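Local coordinates for putative uncharacterized protein (Trichoplax adhaerens, PDB 5OI9) that probably takes part in centriole assembly as a STIL relative, this chain being the N-terminal domain and a likely binding site for the centrosomal partner CEP85, at residues Ile41-Lys46 against Ile87-Phe92; Cys47-Gln52 against Asp179-Asn184; Phe71-Ser76 against Ile120-Gln125; Val185-Val190 against Cys325-Asp330; Val191-Ile196 against Ser319-Tyr324. All coordinates share one frame; numbering follows the deposited sequence. Where two conformers were deposited one is given.

Contact 1 (Ile41-Lys46 against Ile87-Phe92); sequences IDITEK and INIDRF
Ile41, Asp42 and Ile43 run parallel to Ile87, Asn88 and Ile89, the axes of the two short strands approaching to 4.8 Å at an angle of 15°. Asp42 is gripped through both its backbone groups: its N donates to Ile87 O (3.0 Å), and its O takes the N-H of Ile89 (2.7 Å). Thr44 N then reaches Ile89 O. The four isoleucines share one face of the sheet. Ile41 lies alongside Ile87, its CD1 3.6 Å from Ile87 CB. One position on, Ile89 CD1 reaches across to the neighbouring strand, touching Ile41 CG2 at 3.7 Å and, more loosely, Ile43 CG1. Asp42 and Asn88 take the other face, where the Asp42 carboxylate is salt-bridged to Arg345. In the mixed sheet of this domain, strand 85-97 lies between strands 39-44 and 69-79, and Asp90 and Arg91 form a classic beta bulge opposite Leu74. Thr44 ends its strand at the N-cap of helix 45-61. With OG1 set between the backbone N and the carbonyl carbon (chi1 69°), it makes a weak bond to Cys47 N, while CG2 packs on Asp90 CB (3.7 Å). A water 2.6 Å from Thr44 OG1 donates to Asp90 O. Replacing Thr44 by an alanine would probably leave the helix start without its side-chain cap and the water without one of its two partners here.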
# COMPACT_ATOMS: atom_id res chain seq x y z
N ILE A 41 -6.41 11.06 -3.08
CA ILE A 41 -5.16 11.75 -2.74
C ILE A 41 -5.51 13.17 -2.33
O ILE A 41 -6.14 13.91 -3.10
CB ILE A 41 -4.18 11.76 -3.92
CG1 ILE A 41 -4.01 10.35 -4.51
CG2 ILE A 41 -2.83 12.33 -3.50
CD1 ILE A 41 -3.39 9.35 -3.57
N ASP A 42 -5.10 13.57 -1.12
CA ASP A 42 -5.24 14.94 -0.65
C ASP A 42 -3.85 15.55 -0.49
O ASP A 42 -3.01 15.00 0.23
CB ASP A 42 -6.00 15.00 0.68
CG ASP A 42 -7.45 14.59 0.54
OD1 ASP A 42 -8.02 14.76 -0.55
OD2 ASP A 42 -8.03 14.10 1.54
N ILE A 43 -3.61 16.67 -1.16
CA ILE A 43 -2.31 17.34 -1.18
C ILE A 43 -2.50 18.76 -0.68
O ILE A 43 -3.28 19.53 -1.25
CB ILE A 43 -1.70 17.35 -2.59
CG1 ILE A 43 -1.75 15.95 -3.22
CG2 ILE A 43 -0.27 17.87 -2.55
CD1 ILE A 43 -1.17 15.90 -4.62
N THR A 44 -1.78 19.12 0.38
CA THR A 44 -1.92 20.46 0.94
C THR A 44 -1.24 21.49 0.06
O THR A 44 -0.21 21.23 -0.58
CB THR A 44 -1.34 20.53 2.35
OG1 THR A 44 0.09 20.41 2.29
CG2 THR A 44 -1.91 19.42 3.22
N GLU A 45 -1.83 22.69 0.01
CA GLU A 45 -1.22 23.78 -0.74
C GLU A 45 0.14 24.16 -0.17
O GLU A 45 1.04 24.53 -0.93
CB GLU A 45 -2.16 25.00 -0.74
CG GLU A 45 -1.65 26.21 -1.51
CD GLU A 45 -0.77 27.11 -0.67
OE1 GLU A 45 -0.79 26.98 0.57
OE2 GLU A 45 -0.05 27.95 -1.25
N LYS A 46 0.31 24.05 1.15
CA LYS A 46 1.55 24.47 1.78
C LYS A 46 2.74 23.63 1.31
O LYS A 46 3.82 24.18 1.05
CB LYS A 46 1.42 24.38 3.30
CG LYS A 46 2.54 25.05 4.06
CD LYS A 46 2.62 24.53 5.49
CE LYS A 46 1.25 24.53 6.14
NZ LYS A 46 1.24 23.74 7.40
N ILE A 87 -4.65 8.83 0.84
CA ILE A 87 -3.27 9.24 1.08
C ILE A 87 -3.28 10.74 1.37
O ILE A 87 -3.72 11.54 0.54
CB ILE A 87 -2.36 8.92 -0.11
CG1 ILE A 87 -2.49 7.44 -0.51
CG2 ILE A 87 -0.91 9.26 0.21
CD1 ILE A 87 -2.17 6.48 0.61
N ASN A 88 -2.79 11.12 2.55
CA ASN A 88 -2.76 12.52 2.98
C ASN A 88 -1.33 13.02 2.82
O ASN A 88 -0.46 12.70 3.64
CB ASN A 88 -3.25 12.66 4.42
CG ASN A 88 -3.44 14.11 4.83
OD1 ASN A 88 -3.81 14.96 4.02
ND2 ASN A 88 -3.18 14.40 6.10
N ILE A 89 -1.09 13.81 1.78
CA ILE A 89 0.24 14.33 1.46
C ILE A 89 0.35 15.75 2.00
O ILE A 89 -0.40 16.64 1.58
CB ILE A 89 0.50 14.29 -0.05
CG1 ILE A 89 0.32 12.88 -0.60
CG2 ILE A 89 1.89 14.82 -0.37
CD1 ILE A 89 0.57 12.75 -2.09
N ASP A 90 1.29 15.97 2.93
CA ASP A 90 1.40 17.27 3.57
C ASP A 90 2.84 17.69 3.88
O ASP A 90 3.04 18.66 4.62
CB ASP A 90 0.58 17.30 4.87
CG ASP A 90 1.12 16.34 5.92
OD1 ASP A 90 1.78 15.35 5.55
OD2 ASP A 90 0.89 16.58 7.12
N ARG A 91 3.84 17.00 3.34
CA ARG A 91 5.23 17.32 3.65
C ARG A 91 6.07 17.28 2.39
O ARG A 91 5.99 16.33 1.61
CB ARG A 91 5.81 16.35 4.69
CG ARG A 91 5.37 16.63 6.12
CD ARG A 91 5.73 15.46 7.01
NE ARG A 91 4.92 14.29 6.68
CZ ARG A 91 5.34 13.03 6.81
NH1 ARG A 91 6.56 12.78 7.26
NH2 ARG A 91 4.53 12.03 6.49
N PHE A 92 6.88 18.32 2.19
CA PHE A 92 7.86 18.37 1.12
C PHE A 92 9.23 18.03 1.68
O PHE A 92 9.58 18.43 2.79
CB PHE A 92 7.88 19.75 0.47
CG PHE A 92 9.09 19.99 -0.40
CD1 PHE A 92 9.20 19.38 -1.64
CD2 PHE A 92 10.12 20.82 0.04
CE1 PHE A 92 10.31 19.60 -2.43
CE2 PHE A 92 11.23 21.04 -0.75
CZ PHE A 92 11.33 20.43 -1.99
O HOH W 1 1.07 20.91 4.67

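Contact 2 (Cys47-Gln52 against Asp179-Asn184); sequences CLRLAQ and DEISIN
Gln52 reaches out from helix 45-61 across Ile181 and Ile183, two neighbours on one face of strand 180-192. Helix and strand segments stand nearly at right angles (101°), and the glutamine crosses both isoleucines obliquely. Its CG is anti to the backbone N (chi1 -171°), and a bend at chi2 (-79°) turns the carboxamide over Ile181. CG2 of Ile181 sits above the flat amide, 3.6 Å from Gln52 CD. The other arm of Ile181 ends in CD1, which touches Gln52 OE1, also at 3.6 Å. Closer to the helix, Ile183 CD1 meets the stem of the glutamine at CB (3.9 Å). The same methyl approaches Leu48 O at 4.2 Å, a carbonyl already engaged in the helix by Gln52 N. Arg49 flanks Ile181 from one turn earlier, its NH1 coming obliquely to within 4.3 Å of Ile181 CD1. Met333 of the adjoining strand 322-334 packs on both isoleucines and on Arg49, while Tyr174 and Val176 touch Gln52, so helix 45-61 lies against strands 167-176, 180-192 and 322-334 of one sheet. The Arg49 guanidinium has its polar partners elsewhere, in a salt bridge to Glu45 and a bond to Glu334 O. No hydrogen bond joins the two segments: helix and strand meet here through shape, dispersion and the exclusion of water, even where a carboxamide and a guanidinium supply the surface.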
# COMPACT_ATOMS: atom_id res chain seq x y z
N CYS A 47 2.58 22.31 1.20
CA CYS A 47 3.72 21.50 0.78
C CYS A 47 3.99 21.69 -0.71
O CYS A 47 5.15 21.65 -1.13
CB CYS A 47 3.51 20.03 1.15
SG CYS A 47 2.37 19.04 0.15
N LEU A 48 2.95 21.92 -1.51
CA LEU A 48 3.17 22.30 -2.91
C LEU A 48 3.88 23.64 -3.01
O LEU A 48 4.75 23.83 -3.87
CB LEU A 48 1.84 22.35 -3.67
CG LEU A 48 1.15 21.01 -3.94
CD1 LEU A 48 -0.22 21.25 -4.55
CD2 LEU A 48 2.00 20.14 -4.85
N ARG A 49 3.53 24.59 -2.14
CA ARG A 49 4.19 25.89 -2.15
C ARG A 49 5.66 25.76 -1.77
O ARG A 49 6.53 26.40 -2.38
CB ARG A 49 3.48 26.86 -1.21
CG ARG A 49 4.07 28.27 -1.21
CD ARG A 49 3.36 29.18 -0.22
NE ARG A 49 1.99 29.47 -0.63
CZ ARG A 49 1.64 30.48 -1.43
NH1 ARG A 49 2.57 31.29 -1.92
NH2 ARG A 49 0.37 30.67 -1.75
N LEU A 50 5.97 24.93 -0.77
CA LEU A 50 7.36 24.68 -0.41
C LEU A 50 8.10 23.98 -1.54
O LEU A 50 9.26 24.30 -1.82
CB LEU A 50 7.44 23.85 0.87
CG LEU A 50 6.92 24.48 2.16
CD1 LEU A 50 6.92 23.46 3.28
CD2 LEU A 50 7.76 25.69 2.54
N ALA A 51 7.45 23.01 -2.20
CA ALA A 51 8.08 22.32 -3.32
C ALA A 51 8.40 23.29 -4.45
O ALA A 51 9.51 23.28 -5.00
CB ALA A 51 7.18 21.19 -3.81
N GLN A 52 7.44 24.14 -4.81
CA GLN A 52 7.67 25.10 -5.88
C GLN A 52 8.71 26.14 -5.46
O GLN A 52 9.54 26.55 -6.28
CB GLN A 52 6.35 25.78 -6.27
CG GLN A 52 6.43 26.64 -7.52
CD GLN A 52 7.04 28.00 -7.27
OE1 GLN A 52 6.85 28.59 -6.20
NE2 GLN A 52 7.80 28.51 -8.23
N ASP A 179 1.89 37.93 -11.16
CA ASP A 179 0.65 37.86 -10.41
C ASP A 179 0.56 36.64 -9.49
O ASP A 179 0.15 36.77 -8.33
CB ASP A 179 -0.55 37.84 -11.36
CG ASP A 179 -0.62 39.07 -12.23
OD1 ASP A 179 -0.18 40.14 -11.77
OD2 ASP A 179 -1.13 38.98 -13.37
N GLU A 180 0.93 35.46 -9.98
CA GLU A 180 0.59 34.24 -9.28
C GLU A 180 1.60 33.15 -9.60
O GLU A 180 2.39 33.26 -10.54
CB GLU A 180 -0.82 33.76 -9.66
CG GLU A 180 -0.93 33.33 -11.11
CD GLU A 180 -2.36 33.17 -11.58
OE1 GLU A 180 -3.27 33.16 -10.73
OE2 GLU A 180 -2.57 33.06 -12.80
N ILE A 181 1.54 32.09 -8.81
CA ILE A 181 2.22 30.83 -9.09
C ILE A 181 1.16 29.84 -9.55
O ILE A 181 0.15 29.63 -8.86
CB ILE A 181 2.97 30.31 -7.86
CG1 ILE A 181 3.87 31.41 -7.27
CG2 ILE A 181 3.79 29.08 -8.21
CD1 ILE A 181 4.37 31.11 -5.87
N SER A 182 1.36 29.25 -10.72
CA SER A 182 0.45 28.25 -11.26
C SER A 182 1.16 26.91 -11.34
O SER A 182 2.33 26.84 -11.73
CB SER A 182 -0.08 28.65 -12.64
OG SER A 182 0.98 28.73 -13.58
N ILE A 183 0.46 25.84 -10.95
CA ILE A 183 1.04 24.50 -10.94
C ILE A 183 0.03 23.52 -11.53
O ILE A 183 -1.14 23.51 -11.12
CB ILE A 183 1.43 24.04 -9.52
CG1 ILE A 183 2.30 25.08 -8.82
CG2 ILE A 183 2.16 22.70 -9.58
CD1 ILE A 183 2.77 24.65 -7.45
N ASN A 184 0.47 22.70 -12.48
CA ASN A 184 -0.30 21.56 -12.95
C ASN A 184 0.24 20.32 -12.25
O ASN A 184 1.39 19.92 -12.46
CB ASN A 184 -0.21 21.41 -14.46
CG ASN A 184 -0.98 20.20 -14.97
OD1 ASN A 184 -0.39 19.18 -15.31
ND2 ASN A 184 -2.30 20.32 -15.02

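Contact 3 (Phe71-Ser76 against Ile120-Gln125); sequences FFLLGS and IPLSMQ
Phe71 and Met124, a selenomethionine in this crystal, are brought together by their first torsions: chi1 -57° sets the Phe71 ring anti to its carbonyl carbon, and chi1 50° holds Met124 CG between the backbone N and the carbonyl carbon. A further bend at chi3 completes the selenium-bearing arm. CG of Met124 comes to the ring edge, 4.0 Å from Phe71 CE2, and SE lies 5.1 Å from the ring centroid and 77° off its normal, an edge-on Met-aromatic contact. The backbones form a strongly twisted antiparallel pair. Phe71 and Leu122 exchange two hydrogen bonds, Phe71 N to Leu122 O being the shorter at 2.7 Å, and Leu73 and Ile120 exchange two more. Pro121, lacking an N-H, faces Phe72 at the non-hydrogen-bonded position between them. On the face shared with Phe71, Leu122 CD2 crosses Leu73 at its CG (3.9 Å). Ile120 CD1 is pressed against Leu73 O (3.4 Å) and lies 3.8 Å from Gly75 N. An alanine in place of Phe71 would take away the ring and is likely to open a gap beside Met124, whose selenium would lose the Phe71 edge. Helix 45-61 covers this face, Ala55 and Leu58 touching Phe71 and Ala51 touching Leu122; Phe92 of strand 85-97 meets the Phe71 ring edge-to-face, and strand 167-176 continues the sheet beyond strand 118-126.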
# COMPACT_ATOMS: atom_id res chain seq x y z
N PHE A 71 12.37 15.63 -6.33
CA PHE A 71 12.17 15.77 -4.89
C PHE A 71 11.31 14.63 -4.36
O PHE A 71 11.02 13.67 -5.09
CB PHE A 71 11.51 17.10 -4.54
CG PHE A 71 12.26 18.31 -5.01
CD1 PHE A 71 13.51 18.60 -4.51
CD2 PHE A 71 11.69 19.17 -5.94
CE1 PHE A 71 14.20 19.72 -4.94
CE2 PHE A 71 12.38 20.29 -6.38
CZ PHE A 71 13.63 20.57 -5.88
N PHE A 72 10.89 14.73 -3.10
CA PHE A 72 9.94 13.80 -2.51
C PHE A 72 8.82 14.58 -1.83
O PHE A 72 9.06 15.64 -1.24
CB PHE A 72 10.61 12.87 -1.48
CG PHE A 72 11.63 11.93 -2.07
CD1 PHE A 72 11.23 10.79 -2.74
CD2 PHE A 72 12.98 12.20 -1.95
CE1 PHE A 72 12.16 9.92 -3.28
CE2 PHE A 72 13.92 11.34 -2.49
CZ PHE A 72 13.51 10.20 -3.16
N LEU A 73 7.61 14.05 -1.94
CA LEU A 73 6.53 14.41 -1.04
C LEU A 73 6.34 13.26 -0.06
O LEU A 73 6.56 12.10 -0.39
CB LEU A 73 5.23 14.68 -1.80
CG LEU A 73 5.23 15.92 -2.72
CD1 LEU A 73 3.87 16.10 -3.38
CD2 LEU A 73 5.62 17.17 -1.94
N LEU A 74 5.96 13.60 1.17
CA LEU A 74 5.75 12.61 2.22
C LEU A 74 4.29 12.65 2.65
O LEU A 74 3.75 13.74 2.89
CB LEU A 74 6.67 12.85 3.41
CG LEU A 74 8.17 12.85 3.11
CD1 LEU A 74 8.98 12.93 4.39
CD2 LEU A 74 8.56 11.63 2.29
N GLY A 75 3.67 11.48 2.74
CA GLY A 75 2.28 11.38 3.10
C GLY A 75 2.04 10.27 4.11
O GLY A 75 2.96 9.55 4.50
N SER A 76 0.78 10.15 4.52
CA SER A 76 0.35 9.08 5.40
C SER A 76 -0.83 8.36 4.76
O SER A 76 -1.62 8.97 4.02
CB SER A 76 -0.04 9.61 6.78
OG SER A 76 -1.11 10.53 6.68
N ILE A 120 6.51 9.58 -1.98
CA ILE A 120 6.03 9.94 -3.32
C ILE A 120 7.13 10.69 -4.06
O ILE A 120 7.40 11.85 -3.75
CB ILE A 120 4.75 10.78 -3.25
CG1 ILE A 120 3.68 10.09 -2.40
CG2 ILE A 120 4.22 11.05 -4.65
CD1 ILE A 120 3.56 10.64 -0.99
N PRO A 121 7.78 10.06 -5.04
CA PRO A 121 8.74 10.80 -5.87
C PRO A 121 8.05 11.96 -6.58
O PRO A 121 6.97 11.80 -7.16
CB PRO A 121 9.24 9.74 -6.86
CG PRO A 121 8.95 8.43 -6.20
CD PRO A 121 7.70 8.64 -5.42
N LEU A 122 8.67 13.13 -6.51
CA LEU A 122 8.11 14.35 -7.07
C LEU A 122 9.06 14.89 -8.14
O LEU A 122 10.21 15.22 -7.84
CB LEU A 122 7.89 15.41 -5.98
CG LEU A 122 7.46 16.78 -6.50
CD1 LEU A 122 6.11 16.70 -7.19
CD2 LEU A 122 7.42 17.80 -5.36
N SER A 123 8.57 14.95 -9.37
CA SER A 123 9.30 15.55 -10.48
C SER A 123 8.63 16.87 -10.84
O SER A 123 7.42 16.91 -11.09
CB SER A 123 9.32 14.63 -11.70
OG SER A 123 10.16 13.50 -11.47
N MSE A 124 9.41 17.94 -10.85
CA MSE A 124 8.84 19.21 -11.30
C MSE A 124 9.76 20.00 -12.20
O MSE A 124 10.98 19.94 -12.08
CB MSE A 124 8.41 20.05 -10.10
CG MSE A 124 9.41 20.25 -9.00
SE MSE A 124 8.46 20.94 -7.44
CE MSE A 124 7.33 22.25 -8.34
N GLN A 125 9.15 20.74 -13.12
CA GLN A 125 9.87 21.52 -14.11
C GLN A 125 9.13 22.82 -14.37
O GLN A 125 7.89 22.87 -14.33
CB GLN A 125 10.04 20.75 -15.43
CG GLN A 125 8.72 20.26 -16.03
CD GLN A 125 8.90 19.68 -17.42
OE1 GLN A 125 9.74 20.13 -18.19
NE2 GLN A 125 8.10 18.67 -17.74

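Contact 4 (Val185-Val190 against Cys325-Asp330); sequences VTSGVV and CQASDD
Val185 to Val189 pair with Asp329 to Cys325 as antiparallel neighbours in the nine-stranded mixed sheet, joining strand 180-192 to strand 322-334. The conventional hydrogen bonds come first. Val185 and Asp329 bond both ways, Val185 N lying 3.0 Å from Asp329 O. Ser187 and Ala327 do the same, with Ser187 N to Ala327 O at 2.8 Å and nearly straight. Toward the Cys325 end the strands ease apart, and Val189 N reaches Cys325 O only weakly, at 3.4 Å. CA-H...O contacts fill in at the non-hydrogen-bonded pairs: Ser328 CA stands 3.1 Å from Val185 O, and Gln326 CA is equally near Ser187 O. Gly188, opposite Gln326, adds another from its own CA to Cys325 O. Apolar packing belongs to the face of Val185, Ser187 and Val189, which is turned to Met344, Leu346 and Leu348 of strand 343-348, as well as to Ile170. Polar side chains gather on the other face, around Thr186. There chi1 -64° sends OG1 toward Ser328, 3.3 Å from its CB, and CG2 toward the Gln326 amide. Gln326 extends beyond CG to lay its amide beside Thr186 CG2; its OE1 is weakly bonded to Phe137 N. The NE2 of the same amide donates to a water at 3.0 Å, which has a weak, longer bond with Thr186 OG1.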
# COMPACT_ATOMS: atom_id res chain seq x y z
N VAL A 185 -0.59 19.71 -11.40
CA VAL A 185 -0.20 18.55 -10.61
C VAL A 185 -0.83 17.32 -11.24
O VAL A 185 -2.06 17.21 -11.32
CB VAL A 185 -0.63 18.71 -9.14
CG1 VAL A 185 -0.19 17.50 -8.32
CG2 VAL A 185 -0.08 20.00 -8.56
N THR A 186 0.01 16.39 -11.69
CA THR A 186 -0.44 15.10 -12.20
C THR A 186 0.07 14.01 -11.26
O THR A 186 1.25 14.00 -10.90
CB THR A 186 0.07 14.85 -13.62
OG1 THR A 186 -0.51 15.82 -14.51
CG2 THR A 186 -0.32 13.45 -14.09
N SER A 187 -0.82 13.09 -10.88
CA SER A 187 -0.49 12.01 -9.96
C SER A 187 -0.79 10.67 -10.63
O SER A 187 -1.86 10.48 -11.20
CB SER A 187 -1.29 12.12 -8.66
OG SER A 187 -2.67 11.90 -8.90
N GLY A 188 0.17 9.75 -10.54
CA GLY A 188 -0.01 8.42 -11.09
C GLY A 188 0.30 7.36 -10.05
O GLY A 188 1.16 7.55 -9.18
N VAL A 189 -0.41 6.24 -10.14
CA VAL A 189 -0.29 5.16 -9.18
C VAL A 189 -0.31 3.83 -9.93
O VAL A 189 -0.90 3.70 -11.00
CB VAL A 189 -1.42 5.20 -8.12
CG1 VAL A 189 -2.76 4.83 -8.74
CG2 VAL A 189 -1.09 4.31 -6.93
N VAL A 190 0.38 2.84 -9.36
CA VAL A 190 0.29 1.45 -9.80
C VAL A 190 -0.01 0.58 -8.59
O VAL A 190 0.57 0.77 -7.52
CB VAL A 190 1.58 0.98 -10.52
CG1 VAL A 190 1.75 1.70 -11.84
CG2 VAL A 190 2.80 1.19 -9.64
N CYS A 325 -3.51 4.30 -13.32
CA CYS A 325 -4.15 5.43 -13.98
C CYS A 325 -3.56 6.72 -13.44
O CYS A 325 -2.72 6.70 -12.53
CB CYS A 325 -5.66 5.43 -13.79
SG CYS A 325 -6.21 6.09 -12.21
N GLN A 326 -3.99 7.86 -13.99
CA GLN A 326 -3.50 9.14 -13.52
C GLN A 326 -4.66 10.11 -13.37
O GLN A 326 -5.74 9.92 -13.94
CB GLN A 326 -2.44 9.73 -14.46
CG GLN A 326 -2.99 10.13 -15.82
CD GLN A 326 -2.03 11.02 -16.58
OE1 GLN A 326 -0.90 10.64 -16.87
NE2 GLN A 326 -2.48 12.23 -16.91
N ALA A 327 -4.43 11.15 -12.58
CA ALA A 327 -5.36 12.25 -12.42
C ALA A 327 -4.56 13.54 -12.33
O ALA A 327 -3.40 13.54 -11.90
CB ALA A 327 -6.24 12.07 -11.17
N SER A 328 -5.18 14.64 -12.74
CA SER A 328 -4.48 15.91 -12.76
C SER A 328 -5.46 17.04 -12.52
O SER A 328 -6.65 16.93 -12.82
CB SER A 328 -3.72 16.12 -14.08
OG SER A 328 -4.60 16.10 -15.18
N ASP A 329 -4.93 18.14 -11.98
CA ASP A 329 -5.71 19.34 -11.75
C ASP A 329 -4.74 20.51 -11.62
O ASP A 329 -3.57 20.33 -11.27
CB ASP A 329 -6.59 19.20 -10.50
CG ASP A 329 -7.67 20.26 -10.41
OD1 ASP A 329 -7.65 21.20 -11.23
OD2 ASP A 329 -8.55 20.14 -9.53
N ASP A 330 -5.24 21.70 -11.92
CA ASP A 330 -4.46 22.91 -11.77
C ASP A 330 -4.73 23.55 -10.41
O ASP A 330 -5.82 23.44 -9.86
CB ASP A 330 -4.78 23.92 -12.88
CG ASP A 330 -4.43 23.40 -14.26
OD1 ASP A 330 -3.39 22.72 -14.40
OD2 ASP A 330 -5.18 23.70 -15.21
O HOH W 2 -0.89 14.62 -17.70

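Contact 5 (Val191-Ile196 against Ser319-Tyr324); sequences VPSALI and SDKFLY
Ser193 closes on Lys321 with both backbone and side chain. Its N-H points almost straight (171°) at Lys321 O, 3.2 Å away, and its OG adds a weak bond to the same oxygen. Chi1 62° turns that hydroxyl back over the lysine, whose aliphatic chain wraps past it with CD 3.2 Å from Ser193 OG. A water also donates to Lys321 O (2.8 Å) while accepting from Ala194 N, so three donors converge on one carbonyl. On the other flank Ser193 CB rests on Leu323 CD2 at 3.6 Å. These contacts finish an antiparallel strand pair: Val191 and Leu323 bond in both directions, Leu323 N to Val191 O measuring 2.7 Å, and Pro192 faces Phe322 at the non-hydrogen-bonded position. Beyond Pro192 the chain leaves this sheet and passes to strand 196-200 of the other, seven-stranded sheet. Farther out, Pro192 and Phe322 both pack on Phe146 of helix 139-155. His30 bonds to Pro192 O and touches Leu323, and Trp273 of helix 270-281 holds Ala194 O.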
# COMPACT_ATOMS: atom_id res chain seq x y z
N VAL A 191 -0.93 -0.36 -8.76
CA VAL A 191 -1.32 -1.29 -7.71
C VAL A 191 -1.39 -2.69 -8.32
O VAL A 191 -1.87 -2.84 -9.45
CB VAL A 191 -2.66 -0.89 -7.08
CG1 VAL A 191 -3.13 -1.95 -6.09
CG2 VAL A 191 -2.55 0.46 -6.39
N PRO A 192 -0.91 -3.73 -7.63
CA PRO A 192 -1.10 -5.09 -8.15
C PRO A 192 -2.58 -5.38 -8.30
O PRO A 192 -3.40 -5.03 -7.45
CB PRO A 192 -0.45 -5.97 -7.08
CG PRO A 192 0.52 -5.09 -6.39
CD PRO A 192 -0.08 -3.72 -6.41
N SER A 193 -2.93 -6.02 -9.41
CA SER A 193 -4.33 -6.28 -9.71
C SER A 193 -4.83 -7.59 -9.11
O SER A 193 -6.05 -7.79 -9.06
CB SER A 193 -4.56 -6.30 -11.22
OG SER A 193 -3.81 -7.33 -11.83
N ALA A 194 -3.94 -8.46 -8.64
CA ALA A 194 -4.32 -9.80 -8.22
C ALA A 194 -5.50 -9.79 -7.24
O ALA A 194 -5.47 -9.09 -6.22
CB ALA A 194 -3.12 -10.50 -7.58
N LEU A 195 -6.54 -10.55 -7.57
CA LEU A 195 -7.66 -10.79 -6.67
C LEU A 195 -7.40 -12.05 -5.85
O LEU A 195 -7.04 -13.09 -6.40
CB LEU A 195 -8.96 -10.95 -7.45
CG LEU A 195 -9.55 -9.76 -8.20
CD1 LEU A 195 -10.91 -10.14 -8.79
CD2 LEU A 195 -9.68 -8.55 -7.30
N ILE A 196 -7.58 -11.94 -4.54
CA ILE A 196 -7.50 -13.10 -3.65
C ILE A 196 -8.90 -13.66 -3.46
O ILE A 196 -9.80 -12.95 -2.98
CB ILE A 196 -6.87 -12.73 -2.30
CG1 ILE A 196 -5.43 -12.24 -2.49
CG2 ILE A 196 -6.91 -13.92 -1.35
CD1 ILE A 196 -4.49 -13.29 -3.01
N SER A 319 0.32 -12.98 -12.38
CA SER A 319 1.10 -12.53 -11.23
C SER A 319 1.66 -11.12 -11.42
O SER A 319 1.77 -10.38 -10.44
CB SER A 319 2.24 -13.51 -10.95
OG SER A 319 3.06 -13.04 -9.89
N ASP A 320 2.02 -10.74 -12.64
CA ASP A 320 2.67 -9.45 -12.89
C ASP A 320 1.75 -8.45 -13.57
O ASP A 320 2.23 -7.52 -14.23
CB ASP A 320 3.94 -9.65 -13.71
CG ASP A 320 3.73 -10.55 -14.92
OD1 ASP A 320 2.57 -10.73 -15.34
OD2 ASP A 320 4.74 -11.08 -15.45
N LYS A 321 0.43 -8.61 -13.43
CA LYS A 321 -0.53 -7.65 -13.96
C LYS A 321 -0.81 -6.58 -12.91
O LYS A 321 -0.87 -6.87 -11.71
CB LYS A 321 -1.83 -8.36 -14.35
CG LYS A 321 -2.89 -7.45 -14.93
CD LYS A 321 -4.26 -8.10 -14.88
CE LYS A 321 -5.35 -7.05 -14.68
NZ LYS A 321 -6.67 -7.65 -14.35
N PHE A 322 -0.97 -5.34 -13.36
CA PHE A 322 -1.16 -4.23 -12.44
C PHE A 322 -2.26 -3.29 -12.93
O PHE A 322 -2.50 -3.16 -14.13
CB PHE A 322 0.14 -3.44 -12.22
CG PHE A 322 0.75 -2.90 -13.48
CD1 PHE A 322 0.43 -1.63 -13.94
CD2 PHE A 322 1.67 -3.65 -14.20
CE1 PHE A 322 1.01 -1.13 -15.09
CE2 PHE A 322 2.25 -3.15 -15.35
CZ PHE A 322 1.92 -1.89 -15.80
N LEU A 323 -2.93 -2.66 -11.98
CA LEU A 323 -3.82 -1.54 -12.26
C LEU A 323 -3.02 -0.25 -12.24
O LEU A 323 -2.03 -0.12 -11.51
CB LEU A 323 -4.94 -1.46 -11.23
CG LEU A 323 -5.64 -2.76 -10.85
CD1 LEU A 323 -6.57 -2.52 -9.68
CD2 LEU A 323 -6.40 -3.33 -12.03
N TYR A 324 -3.46 0.72 -13.04
CA TYR A 324 -2.79 2.01 -13.07
C TYR A 324 -3.71 3.04 -13.70
O TYR A 324 -4.59 2.69 -14.50
CB TYR A 324 -1.47 1.94 -13.85
CG TYR A 324 -1.64 1.71 -15.33
CD1 TYR A 324 -1.98 0.45 -15.82
CD2 TYR A 324 -1.48 2.74 -16.24
CE1 TYR A 324 -2.14 0.24 -17.18
CE2 TYR A 324 -1.63 2.54 -17.59
CZ TYR A 324 -1.97 1.28 -18.06
OH TYR A 324 -2.13 1.07 -19.41
O HOH W 3 -1.01 -8.48 -9.42

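How the contacts relate
From the N terminus, contact 1 closes the loop from strand 39-44 through helix 45-61 to strand 85-97. Contact 2 opens within that loop, on the helix, and closes only at strand 180-192, so the two cross. Contact 3 crosses contact 1 as well but nests inside contact 2, where Ala51 and Gln52 pack on Leu122 and Met124. Directly after contact 2, contact 4 opens on the same strand and closes far along the chain at strand 322-334, with Asn184 bonded to Asp330 where they meet. Contact 5 nests inside contact 4. Contacts 1, 3 and 4 join strands of one sheet, contact 2 sets helix 45-61 against it, and contact 5 leads toward the second sheet.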